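Local coordinates for DNA polymerase III, gamma subunit-related protein (Thermotoga maritima, PDB 2GNO) that is related to the clamp-loader gamma subunit of DNA polymerase III and may bind DNA, at residues A49-E54 / S77-T82; Y41-P46 / Y81-V86. All coordinates share one frame; numbering follows the deposited sequence.

Both contacts hold the loop that leads into strand 84-88, at one end of the parallel sheet, and they share Y81 and T82; only contact 2 runs on into the strand. Contact 1 joins the loop to the approach of an edge strand, 52-55; contact 2 joins it to the C-terminal end of helix 30-43. The strands themselves pair next to both, with Y85 N 2.9 Å from D51 O. Each contact is partly buried and turns on one acidic side chain that accepts backbone N-H groups: the buried D51 in contact 1, and the partly exposed E43 in contact 2, which also binds a tyrosine hydroxyl. E79 in contact 1 and F45 in contact 2 lie at the surface.

Contact 1. Residues A49-E54 / S77-T82; sequences ASDVLE and SPELYT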
loop_
_atom_site.group_PDB
_atom_site.type_symbol
_atom_site.label_atom_id
_atom_site.label_comp_id
_atom_site.label_asym_id
_atom_site.label_seq_id
_atom_site.Cartn_x
_atom_site.Cartn_y
_atom_site.Cartn_z
ATOM N N ALA A 49 -11.612 17.254 10.637
ATOM C CA ALA A 49 -10.150 17.187 10.897
ATOM C C ALA A 49 -9.757 17.447 12.340
ATOM O O ALA A 49 -8.689 17.038 12.783
ATOM C CB ALA A 49 -9.395 18.121 9.977
ATOM N N SER A 50 -10.600 18.167 13.065
ATOM C CA SER A 50 -10.368 18.432 14.474
ATOM C C SER A 50 -10.548 17.175 15.340
ATOM O O SER A 50 -10.025 17.131 16.449
ATOM C CB SER A 50 -11.392 19.455 14.946
ATOM O OG SER A 50 -12.690 18.952 14.721
ATOM N N ASP A 51 -11.312 16.188 14.842
ATOM C CA ASP A 51 -11.603 14.919 15.556
ATOM C C ASP A 51 -10.783 13.660 15.175
ATOM O O ASP A 51 -10.738 12.728 15.963
ATOM C CB ASP A 51 -13.093 14.604 15.426
ATOM C CG ASP A 51 -13.982 15.646 16.103
ATOM O OD1 ASP A 51 -13.451 16.629 16.624
ATOM O OD2 ASP A 51 -15.221 15.484 16.129
ATOM N N VAL A 52 -10.182 13.629 13.992
ATOM C CA VAL A 52 -9.355 12.507 13.523
ATOM C C VAL A 52 -8.059 12.996 12.863
ATOM O O VAL A 52 -8.100 13.798 11.918
ATOM C CB VAL A 52 -10.078 11.617 12.464
ATOM C CG1 VAL A 52 -9.212 10.403 12.078
ATOM C CG2 VAL A 52 -11.440 11.177 12.950
ATOM N N LEU A 53 -6.921 12.471 13.320
ATOM C CA LEU A 53 -5.609 12.829 12.779
ATOM C C LEU A 53 -4.985 11.595 12.144
ATOM O O LEU A 53 -4.930 10.542 12.766
ATOM C CB LEU A 53 -4.676 13.332 13.883
ATOM C CG LEU A 53 -3.199 13.559 13.494
ATOM C CD1 LEU A 53 -3.065 14.636 12.448
ATOM C CD2 LEU A 53 -2.380 13.874 14.711
ATOM N N GLU A 54 -4.491 11.748 10.922
ATOM C CA GLU A 54 -3.834 10.677 10.200
ATOM C C GLU A 54 -2.346 10.979 10.130
ATOM O O GLU A 54 -1.956 12.075 9.730
ATOM C CB GLU A 54 -4.423 10.560 8.808
ATOM C CG GLU A 54 -4.008 9.331 8.019
ATOM C CD GLU A 54 -4.647 9.287 6.632
ATOM O OE1 GLU A 54 -5.408 10.208 6.289
ATOM O OE2 GLU A 54 -4.387 8.332 5.879
ATOM N N SER A 77 -10.279 18.056 23.466
ATOM C CA SER A 77 -11.453 17.228 23.234
ATOM C C SER A 77 -11.949 17.271 21.789
ATOM O O SER A 77 -11.631 18.208 21.047
ATOM C CB SER A 77 -12.613 17.712 24.118
ATOM O OG SER A 77 -12.297 17.604 25.486
ATOM N N PRO A 78 -12.692 16.233 21.367
ATOM C CA PRO A 78 -13.283 16.262 20.033
ATOM C C PRO A 78 -14.419 17.288 19.977
ATOM O O PRO A 78 -15.054 17.548 21.012
ATOM C CB PRO A 78 -13.860 14.862 19.892
ATOM C CG PRO A 78 -14.129 14.436 21.286
ATOM C CD PRO A 78 -12.977 14.949 22.046
ATOM N N GLU A 79 -14.658 17.866 18.798
ATOM C CA GLU A 79 -15.709 18.859 18.610
ATOM C C GLU A 79 -17.081 18.232 18.439
ATOM O O GLU A 79 -18.002 18.529 19.203
ATOM C CB GLU A 79 -15.421 19.740 17.388
ATOM C CG GLU A 79 -14.143 20.562 17.484
ATOM C CD GLU A 79 -13.947 21.528 16.305
ATOM O OE1 GLU A 79 -14.847 21.645 15.432
ATOM O OE2 GLU A 79 -12.880 22.183 16.263
ATOM N N LEU A 80 -17.200 17.371 17.427
ATOM C CA LEU A 80 -18.450 16.687 17.071
ATOM C C LEU A 80 -18.542 15.273 17.596
ATOM O O LEU A 80 -19.610 14.829 18.041
ATOM C CB LEU A 80 -18.556 16.598 15.550
ATOM C CG LEU A 80 -18.546 17.914 14.770
ATOM C CD1 LEU A 80 -18.453 17.650 13.274
ATOM C CD2 LEU A 80 -19.770 18.735 15.095
ATOM N N TYR A 81 -17.441 14.539 17.482
ATOM C CA TYR A 81 -17.407 13.171 17.934
ATOM C C TYR A 81 -17.379 13.002 19.455
ATOM O O TYR A 81 -17.033 13.920 20.183
ATOM C CB TYR A 81 -16.191 12.415 17.357
ATOM C CG TYR A 81 -16.137 12.010 15.888
ATOM C CD1 TYR A 81 -17.278 11.893 15.105
ATOM C CD2 TYR A 81 -14.961 11.433 15.384
ATOM C CE1 TYR A 81 -17.205 11.410 13.805
ATOM C CE2 TYR A 81 -14.898 10.920 14.096
ATOM C CZ TYR A 81 -16.025 10.919 13.314
ATOM O OH TYR A 81 -15.972 10.411 12.044
ATOM N N THR A 82 -17.763 11.814 19.915
ATOM C CA THR A 82 -17.721 11.451 21.341
ATOM C C THR A 82 -16.235 11.240 21.678
ATOM O O THR A 82 -15.756 11.699 22.716
ATOM C CB THR A 82 -18.539 10.164 21.622
ATOM O OG1 THR A 82 -19.913 10.405 21.311
ATOM C CG2 THR A 82 -18.452 9.740 23.074
HETATM O O HOH W 1 -10.551 19.346 18.549
#
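D51 puts its carboxylate into the bend of the 77-82 loop and takes three backbone N-H groups there. OD1 accepts E79 N at 2.8 Å in a fairly straight bond. OD2 takes two: Y81 N at 2.8 Å, nearly straight at 171°, and L80 N at 3.0 Å, more bent at 140°. All three come from the syn side: L80 N meets the syn lone pair of OD2, while E79 N, on OD1, and Y81 N, on OD2, are tilted out of the carboxylate plane. CG lies anti to the carbonyl carbon (chi1 -64°), which carries both oxygens across to the loop. A fourth donor, S50 OG, reaches OD1 from the face opposite E79 N; its hydroxyl sits between its own backbone N and carbonyl carbon. Held from several directions, the carboxylate can hardly rotate, and the four donors would be expected to stabilise its negative charge. S50 OG also packs against the E79 carboxylate, 3.3 Å from CD. D51 CB lies against the ring of Y81, 3.7 Å from CD2, and V52 CG2 meets CE2 of the same ring. The far end of that ring is anchored by its hydroxyl, bonded to F45 O. A water joins S50 O to S77 O. The arrangement is a carboxylate gripped by the three consecutive N-H groups of E79, L80 and Y81; here it ties the loop after helix 64-74 to the edge strand 52-55 of the parallel sheet in the P-loop NTPase-like domain.

Contact 2. Residues Y41-P46 / Y81-V86; sequences YVEKFP and YTRKYV
The C-terminal end of helix 30-43 is fastened here to the loop leading into strand 84-88, within the P-loop NTPase-like alpha/beta domain. E43, on the last turn, has CG anti to its carbonyl carbon (chi1 -57°), which sets CG over the face of the Y81 ring in a CH-pi contact, 3.4 Å from the centroid; the bend at chi2 (-74°) then turns the carboxylate toward T82 and R83, its plane roughly parallel to the ring. OE1 takes T82 N at 3.1 Å from above the carboxylate plane, and a water bridges it to T82 OG1. OE2 takes R83 N at 3.1 Å on the syn side and the Y85 hydroxyl at 2.8 Å on the anti side, from opposite faces. Beside that hydroxyl packs V42 CG1, 3.3 Å from Y85 OH. Past the helix, where K44 turns with positive phi, Y81 OH lies 2.8 Å from F45 O, tilted 28° from the carbonyl plane. With an alanine here in place of E43, T82 N, R83 N and the Y85 hydroxyl would probably lose their shared acceptor, and the CG contact over the Y81 ring would go. With two backbone N-H groups and one phenol as donors, the carboxylate is likely to stay ionised while fixing the Y85 ring and the loop together.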
loop_
_atom_site.group_PDB
_atom_site.type_symbol
_atom_site.label_atom_id
_atom_site.label_comp_id
_atom_site.label_asym_id
_atom_site.label_seq_id
_atom_site.Cartn_x
_atom_site.Cartn_y
_atom_site.Cartn_z
ATOM N N TYR A 41 -17.418 4.565 11.416
ATOM C CA TYR A 41 -18.204 3.395 11.768
ATOM C C TYR A 41 -18.630 3.437 13.245
ATOM O O TYR A 41 -19.754 3.093 13.567
ATOM C CB TYR A 41 -17.472 2.107 11.466
ATOM C CG TYR A 41 -18.386 0.914 11.627
ATOM C CD1 TYR A 41 -19.199 0.502 10.589
ATOM C CD2 TYR A 41 -18.484 0.244 12.849
ATOM C CE1 TYR A 41 -20.086 -0.566 10.756
ATOM C CE2 TYR A 41 -19.339 -0.824 13.009
ATOM C CZ TYR A 41 -20.138 -1.224 11.966
ATOM O OH TYR A 41 -21.005 -2.289 12.131
ATOM N N VAL A 42 -17.742 3.869 14.136
ATOM C CA VAL A 42 -18.089 3.960 15.552
ATOM C C VAL A 42 -19.030 5.129 15.838
ATOM O O VAL A 42 -19.977 4.984 16.592
ATOM C CB VAL A 42 -16.825 4.141 16.437
ATOM C CG1 VAL A 42 -17.173 4.396 17.930
ATOM C CG2 VAL A 42 -15.909 2.946 16.328
ATOM N N GLU A 43 -18.757 6.281 15.240
ATOM C CA GLU A 43 -19.499 7.486 15.493
ATOM C C GLU A 43 -20.748 7.693 14.651
ATOM O O GLU A 43 -21.566 8.532 15.008
ATOM C CB GLU A 43 -18.569 8.681 15.292
ATOM C CG GLU A 43 -17.304 8.674 16.166
ATOM C CD GLU A 43 -17.546 9.013 17.629
ATOM O OE1 GLU A 43 -18.613 9.541 17.969
ATOM O OE2 GLU A 43 -16.625 8.778 18.430
ATOM N N LYS A 44 -20.884 6.952 13.546
ATOM C CA LYS A 44 -22.014 7.072 12.632
ATOM C C LYS A 44 -22.145 8.497 12.157
ATOM O O LYS A 44 -23.247 9.045 12.096
ATOM C CB LYS A 44 -23.330 6.586 13.272
ATOM C CG LYS A 44 -23.266 5.203 13.897
ATOM C CD LYS A 44 -22.810 4.162 12.915
ATOM C CE LYS A 44 -22.808 2.807 13.539
ATOM N NZ LYS A 44 -22.190 1.800 12.642
ATOM N N PHE A 45 -21.003 9.105 11.863
ATOM C CA PHE A 45 -20.955 10.474 11.407
ATOM C C PHE A 45 -19.586 10.614 10.742
ATOM O O PHE A 45 -18.626 10.015 11.217
ATOM C CB PHE A 45 -21.097 11.438 12.586
ATOM C CG PHE A 45 -21.535 12.818 12.195
ATOM C CD1 PHE A 45 -22.889 13.095 12.036
ATOM C CD2 PHE A 45 -20.616 13.839 12.015
ATOM C CE1 PHE A 45 -23.327 14.352 11.678
ATOM C CE2 PHE A 45 -21.047 15.106 11.651
ATOM C CZ PHE A 45 -22.396 15.365 11.479
ATOM N N PRO A 46 -19.474 11.387 9.649
ATOM C CA PRO A 46 -18.161 11.523 9.005
ATOM C C PRO A 46 -17.174 12.370 9.841
ATOM O O PRO A 46 -17.612 13.198 10.631
ATOM C CB PRO A 46 -18.491 12.198 7.683
ATOM C CG PRO A 46 -19.925 12.275 7.620
ATOM C CD PRO A 46 -20.484 12.193 8.949
ATOM N N TYR A 81 -17.441 14.539 17.482
ATOM C CA TYR A 81 -17.407 13.171 17.934
ATOM C C TYR A 81 -17.379 13.002 19.455
ATOM O O TYR A 81 -17.033 13.920 20.183
ATOM C CB TYR A 81 -16.191 12.415 17.357
ATOM C CG TYR A 81 -16.137 12.010 15.888
ATOM C CD1 TYR A 81 -17.278 11.893 15.105
ATOM C CD2 TYR A 81 -14.961 11.433 15.384
ATOM C CE1 TYR A 81 -17.205 11.410 13.805
ATOM C CE2 TYR A 81 -14.898 10.920 14.096
ATOM C CZ TYR A 81 -16.025 10.919 13.314
ATOM O OH TYR A 81 -15.972 10.411 12.044
ATOM N N THR A 82 -17.763 11.814 19.915
ATOM C CA THR A 82 -17.721 11.451 21.341
ATOM C C THR A 82 -16.235 11.240 21.678
ATOM O O THR A 82 -15.756 11.699 22.716
ATOM C CB THR A 82 -18.539 10.164 21.622
ATOM O OG1 THR A 82 -19.913 10.405 21.311
ATOM C CG2 THR A 82 -18.452 9.740 23.074
ATOM N N ARG A 83 -15.518 10.556 20.773
ATOM C CA ARG A 83 -14.094 10.294 20.905
ATOM C C ARG A 83 -13.239 10.954 19.808
ATOM O O ARG A 83 -13.720 11.274 18.723
ATOM C CB ARG A 83 -13.847 8.782 20.908
ATOM C CG ARG A 83 -14.427 8.103 22.138
ATOM C CD ARG A 83 -14.263 6.593 22.153
ATOM N NE ARG A 83 -14.717 6.043 23.433
ATOM C CZ ARG A 83 -15.991 5.794 23.766
ATOM N NH1 ARG A 83 -17.003 6.022 22.931
ATOM N NH2 ARG A 83 -16.253 5.309 24.982
ATOM N N LYS A 84 -11.966 11.173 20.127
ATOM C CA LYS A 84 -10.963 11.728 19.207
ATOM C C LYS A 84 -10.133 10.519 18.733
ATOM O O LYS A 84 -9.801 9.647 19.531
ATOM C CB LYS A 84 -10.118 12.773 19.915
ATOM C CG LYS A 84 -8.934 13.215 19.141
ATOM C CD LYS A 84 -8.286 14.469 19.705
ATOM C CE LYS A 84 -9.039 15.708 19.339
ATOM N NZ LYS A 84 -8.259 16.935 19.640
ATOM N N TYR A 85 -9.775 10.493 17.455
ATOM C CA TYR A 85 -9.059 9.368 16.868
ATOM C C TYR A 85 -7.735 9.746 16.232
ATOM O O TYR A 85 -7.639 10.784 15.624
ATOM C CB TYR A 85 -9.922 8.733 15.777
ATOM C CG TYR A 85 -11.234 8.188 16.286
ATOM C CD1 TYR A 85 -12.314 9.037 16.531
ATOM C CD2 TYR A 85 -11.421 6.825 16.465
ATOM C CE1 TYR A 85 -13.504 8.557 17.013
ATOM C CE2 TYR A 85 -12.619 6.326 16.968
ATOM C CZ TYR A 85 -13.657 7.211 17.240
ATOM O OH TYR A 85 -14.875 6.787 17.685
ATOM N N VAL A 86 -6.715 8.910 16.411
ATOM C CA VAL A 86 -5.423 9.120 15.776
ATOM C C VAL A 86 -5.121 7.853 14.988
ATOM O O VAL A 86 -5.134 6.777 15.557
ATOM C CB VAL A 86 -4.270 9.383 16.778
ATOM C CG1 VAL A 86 -2.926 9.432 16.051
ATOM C CG2 VAL A 86 -4.504 10.657 17.532
HETATM O O HOH W 2 -21.216 8.319 19.551
#